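Local coordinates for protein butyrophilin subfamily 1 member A1 (PDB 4HH8) that may act in the secretion of milk-fat droplets and probably restrains T-cell activation, its extracellular part seen here being two immunoglobulin-like domains, at residues A[174-179]-A[188-193]. The protein carries 1 engineered substitution. Residues are numbered along the deposited sequence; the frame is centred on the assembly and turned at random.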
HETATM    1  N   MSE A 174      11.627  23.899   0.037  1.00 27.76           N
HETATM    2  CA  MSE A 174      11.269  24.997  -0.867  1.00 27.41           C
HETATM    3  C   MSE A 174      10.255  24.478  -1.846  1.00 26.26           C
HETATM    4  O   MSE A 174       9.133  25.009  -1.952  1.00 24.68           O
HETATM    5  CB  MSE A 174      12.489  25.473  -1.630  1.00 28.45           C
HETATM    6  CG  MSE A 174      13.125  26.715  -0.992  1.00 38.51           C
HETATM    7 SE   MSE A 174      11.978  28.325  -1.194  1.00 46.07          SE
HETATM    8  CE  MSE A 174      12.690  28.808  -2.990  1.00 49.28           C
ATOM      9  N   SER A 175      10.655  23.440  -2.576  1.00 25.45           N
ATOM     10  CA  SER A 175       9.801  22.863  -3.572  1.00 26.73           C
ATOM     11  C   SER A 175       9.808  21.339  -3.448  1.00 25.69           C
ATOM     12  O   SER A 175      10.750  20.792  -2.959  1.00 25.52           O
ATOM     13  CB  SER A 175      10.272  23.268  -4.962  1.00 27.08           C
ATOM     14  OG  SER A 175      11.496  22.611  -5.268  1.00 31.88           O
ATOM     15  N   GLU A 176       8.774  20.667  -3.930  1.00 25.08           N
ATOM     16  CA  GLU A 176       8.816  19.234  -3.991  1.00 25.78           C
ATOM     17  C   GLU A 176       8.120  18.757  -5.224  1.00 25.58           C
ATOM     18  O   GLU A 176       7.164  19.386  -5.674  1.00 24.28           O
ATOM     19  CB  GLU A 176       8.089  18.554  -2.822  1.00 26.06           C
ATOM     20  CG  GLU A 176       8.281  19.176  -1.478  1.00 26.49           C
ATOM     21  CD  GLU A 176       7.762  18.295  -0.350  1.00 29.50           C
ATOM     22  OE1 GLU A 176       6.729  17.576  -0.509  1.00 32.36           O
ATOM     23  OE2 GLU A 176       8.406  18.333   0.704  1.00 28.33           O
ATOM     24  N   SER A 177       8.530  17.560  -5.640  1.00 25.24           N
ATOM     25  CA  SER A 177       7.965  16.826  -6.767  1.00 26.75           C
ATOM     26  C   SER A 177       7.832  15.361  -6.492  1.00 25.76           C
ATOM     27  O   SER A 177       8.759  14.765  -5.966  1.00 24.40           O
ATOM     28  CB  SER A 177       8.966  16.879  -7.940  1.00 27.29           C
ATOM     29  OG  SER A 177       8.428  17.768  -8.827  1.00 32.15           O
ATOM     30  N   ARG A 178       6.730  14.777  -6.954  1.00 25.76           N
ATOM     31  CA  ARG A 178       6.561  13.348  -6.989  1.00 27.75           C
ATOM     32  C   ARG A 178       6.056  12.895  -8.371  1.00 28.60           C
ATOM     33  O   ARG A 178       5.165  13.471  -8.895  1.00 27.24           O
ATOM     34  CB  ARG A 178       5.576  12.915  -5.895  1.00 26.06           C
ATOM     35  CG  ARG A 178       6.157  13.062  -4.510  1.00 27.01           C
ATOM     36  CD  ARG A 178       5.101  13.089  -3.455  1.00 25.65           C
ATOM     37  NE  ARG A 178       5.646  13.315  -2.121  1.00 26.03           N
ATOM     38  CZ  ARG A 178       5.974  14.513  -1.612  1.00 28.69           C
ATOM     39  NH1 ARG A 178       5.813  15.649  -2.316  1.00 26.08           N
ATOM     40  NH2 ARG A 178       6.417  14.580  -0.370  1.00 24.23           N
ATOM     41  N   ASN A 179       6.626  11.830  -8.900  1.00 30.61           N
ATOM     42  CA  ASN A 179       6.297  11.334 -10.229  1.00 33.44           C
ATOM     43  C   ASN A 179       6.281   9.807 -10.240  1.00 32.68           C
ATOM     44  O   ASN A 179       7.308   9.185  -9.941  1.00 32.49           O
ATOM     45  CB  ASN A 179       7.325  11.806 -11.268  1.00 34.67           C
ATOM     46  CG  ASN A 179       7.251  10.985 -12.572  1.00 41.75           C
ATOM     47  OD1 ASN A 179       6.348  11.195 -13.415  1.00 48.86           O
ATOM     48  ND2 ASN A 179       8.189  10.022 -12.736  1.00 47.85           N
ATOM     49  N   VAL A 188      10.647  10.894  -5.590  1.00 28.12           N
ATOM     50  CA  VAL A 188      10.434  12.127  -4.857  1.00 26.91           C
ATOM     51  C   VAL A 188      11.659  13.021  -4.969  1.00 27.20           C
ATOM     52  O   VAL A 188      12.764  12.567  -4.777  1.00 27.10           O
ATOM     53  CB  VAL A 188      10.052  11.857  -3.339  1.00 27.33           C
ATOM     54  CG1 VAL A 188      11.173  11.165  -2.591  1.00 25.93           C
ATOM     55  CG2 VAL A 188       9.639  13.194  -2.622  1.00 23.31           C
ATOM     56  N   ARG A 189      11.455  14.278  -5.302  1.00 27.08           N
ATOM     57  CA  ARG A 189      12.531  15.255  -5.326  1.00 29.91           C
ATOM     58  C   ARG A 189      12.142  16.413  -4.389  1.00 28.67           C
ATOM     59  O   ARG A 189      11.050  16.931  -4.470  1.00 28.72           O
ATOM     60  CB  ARG A 189      12.700  15.805  -6.747  1.00 30.81           C
ATOM     61  CG  ARG A 189      13.549  14.961  -7.660  1.00 39.34           C
ATOM     62  CD  ARG A 189      14.197  15.854  -8.764  1.00 49.03           C
ATOM     63  NE  ARG A 189      14.368  15.127 -10.030  1.00 57.39           N
ATOM     64  CZ  ARG A 189      14.513  15.702 -11.232  1.00 61.79           C
ATOM     65  NH1 ARG A 189      14.530  17.034 -11.356  1.00 62.64           N
ATOM     66  NH2 ARG A 189      14.638  14.943 -12.325  1.00 62.15           N
ATOM     67  N   ALA A 190      13.037  16.848  -3.527  1.00 28.51           N
ATOM     68  CA  ALA A 190      12.746  18.025  -2.746  1.00 27.87           C
ATOM     69  C   ALA A 190      13.967  18.910  -2.619  1.00 28.44           C
ATOM     70  O   ALA A 190      15.064  18.414  -2.430  1.00 28.26           O
ATOM     71  CB  ALA A 190      12.241  17.621  -1.391  1.00 27.02           C
ATOM     72  N   SER A 191      13.748  20.217  -2.668  1.00 29.51           N
ATOM     73  CA  SER A 191      14.812  21.201  -2.616  1.00 31.51           C
ATOM     74  C   SER A 191      14.628  22.173  -1.510  1.00 31.95           C
ATOM     75  O   SER A 191      13.503  22.542  -1.196  1.00 32.58           O
ATOM     76  CB  SER A 191      14.897  22.008  -3.899  1.00 30.60           C
ATOM     77  OG  SER A 191      15.625  21.216  -4.808  1.00 37.40           O
ATOM     78  N   VAL A 192      15.748  22.632  -0.971  1.00 32.44           N
ATOM     79  CA  VAL A 192      15.735  23.565   0.111  1.00 34.49           C
ATOM     80  C   VAL A 192      16.907  24.534  -0.153  1.00 37.19           C
ATOM     81  O   VAL A 192      17.884  24.187  -0.846  1.00 38.04           O
ATOM     82  CB  VAL A 192      15.798  22.745   1.414  1.00 33.82           C
ATOM     83  CG1 VAL A 192      17.231  22.415   1.875  1.00 33.04           C
ATOM     84  CG2 VAL A 192      14.913  23.251   2.443  1.00 34.14           C
ATOM     85  N   ILE A 193      16.796  25.759   0.327  1.00 39.18           N
ATOM     86  CA  ILE A 193      17.934  26.682   0.270  1.00 41.08           C
ATOM     87  C   ILE A 193      18.419  26.903   1.708  1.00 42.79           C
ATOM     88  O   ILE A 193      17.652  27.322   2.557  1.00 41.46           O
ATOM     89  CB  ILE A 193      17.568  27.986  -0.460  1.00 40.75           C
ATOM     90  CG1 ILE A 193      17.214  27.663  -1.927  1.00 40.24           C
ATOM     91  CG2 ILE A 193      18.729  28.963  -0.401  1.00 41.09           C
ATOM     92  CD1 ILE A 193      16.687  28.828  -2.722  1.00 42.96           C
TER
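Met174 N and Ser175 N both donate to Ser191 O, a classic beta bulge that opens an antiparallel hairpin at the edge of a four-stranded sheet in the second immunoglobulin-like domain. The Met174 N to Ser191 O bond is the shorter, 2.6 Å, and lies in the carbonyl plane. Met174, present as selenomethionine, its chain bent at both the second and third torsions, brings CE to 4.0 Å from Ile193 CD1. Ser175 O accepts from Ser191 N, and on the face that carries both serine side chains Ser175 OG lies beside Ser191 CB, 3.7 Å away. Glu176 forms a non-hydrogen-bonded pair with Ala190, both side chains facing Val161 of the opposing sheet. Ser177 N donates to Arg189 O and Arg189 N to Ser177 O, both at 2.8 Å. Arg178 leaves the strand with CG beside its backbone N (chi1 -70°) and runs extended to NE, alongside Val188. In a salt bridge, NH1 and NH2 of Arg178 both grip Glu176 OE1, which lies in the guanidinium plane, end-on, NH1 at 2.8 Å, while NH2 also bonds to Pro159 O. Replacing Arg178 by an alanine is likely to leave the Glu176 carboxylate without its countercharge and Pro159 O without this donor. Val188 CG2 sits 3.9 Å above one face of the Arg178 guanidinium, offset toward its rim.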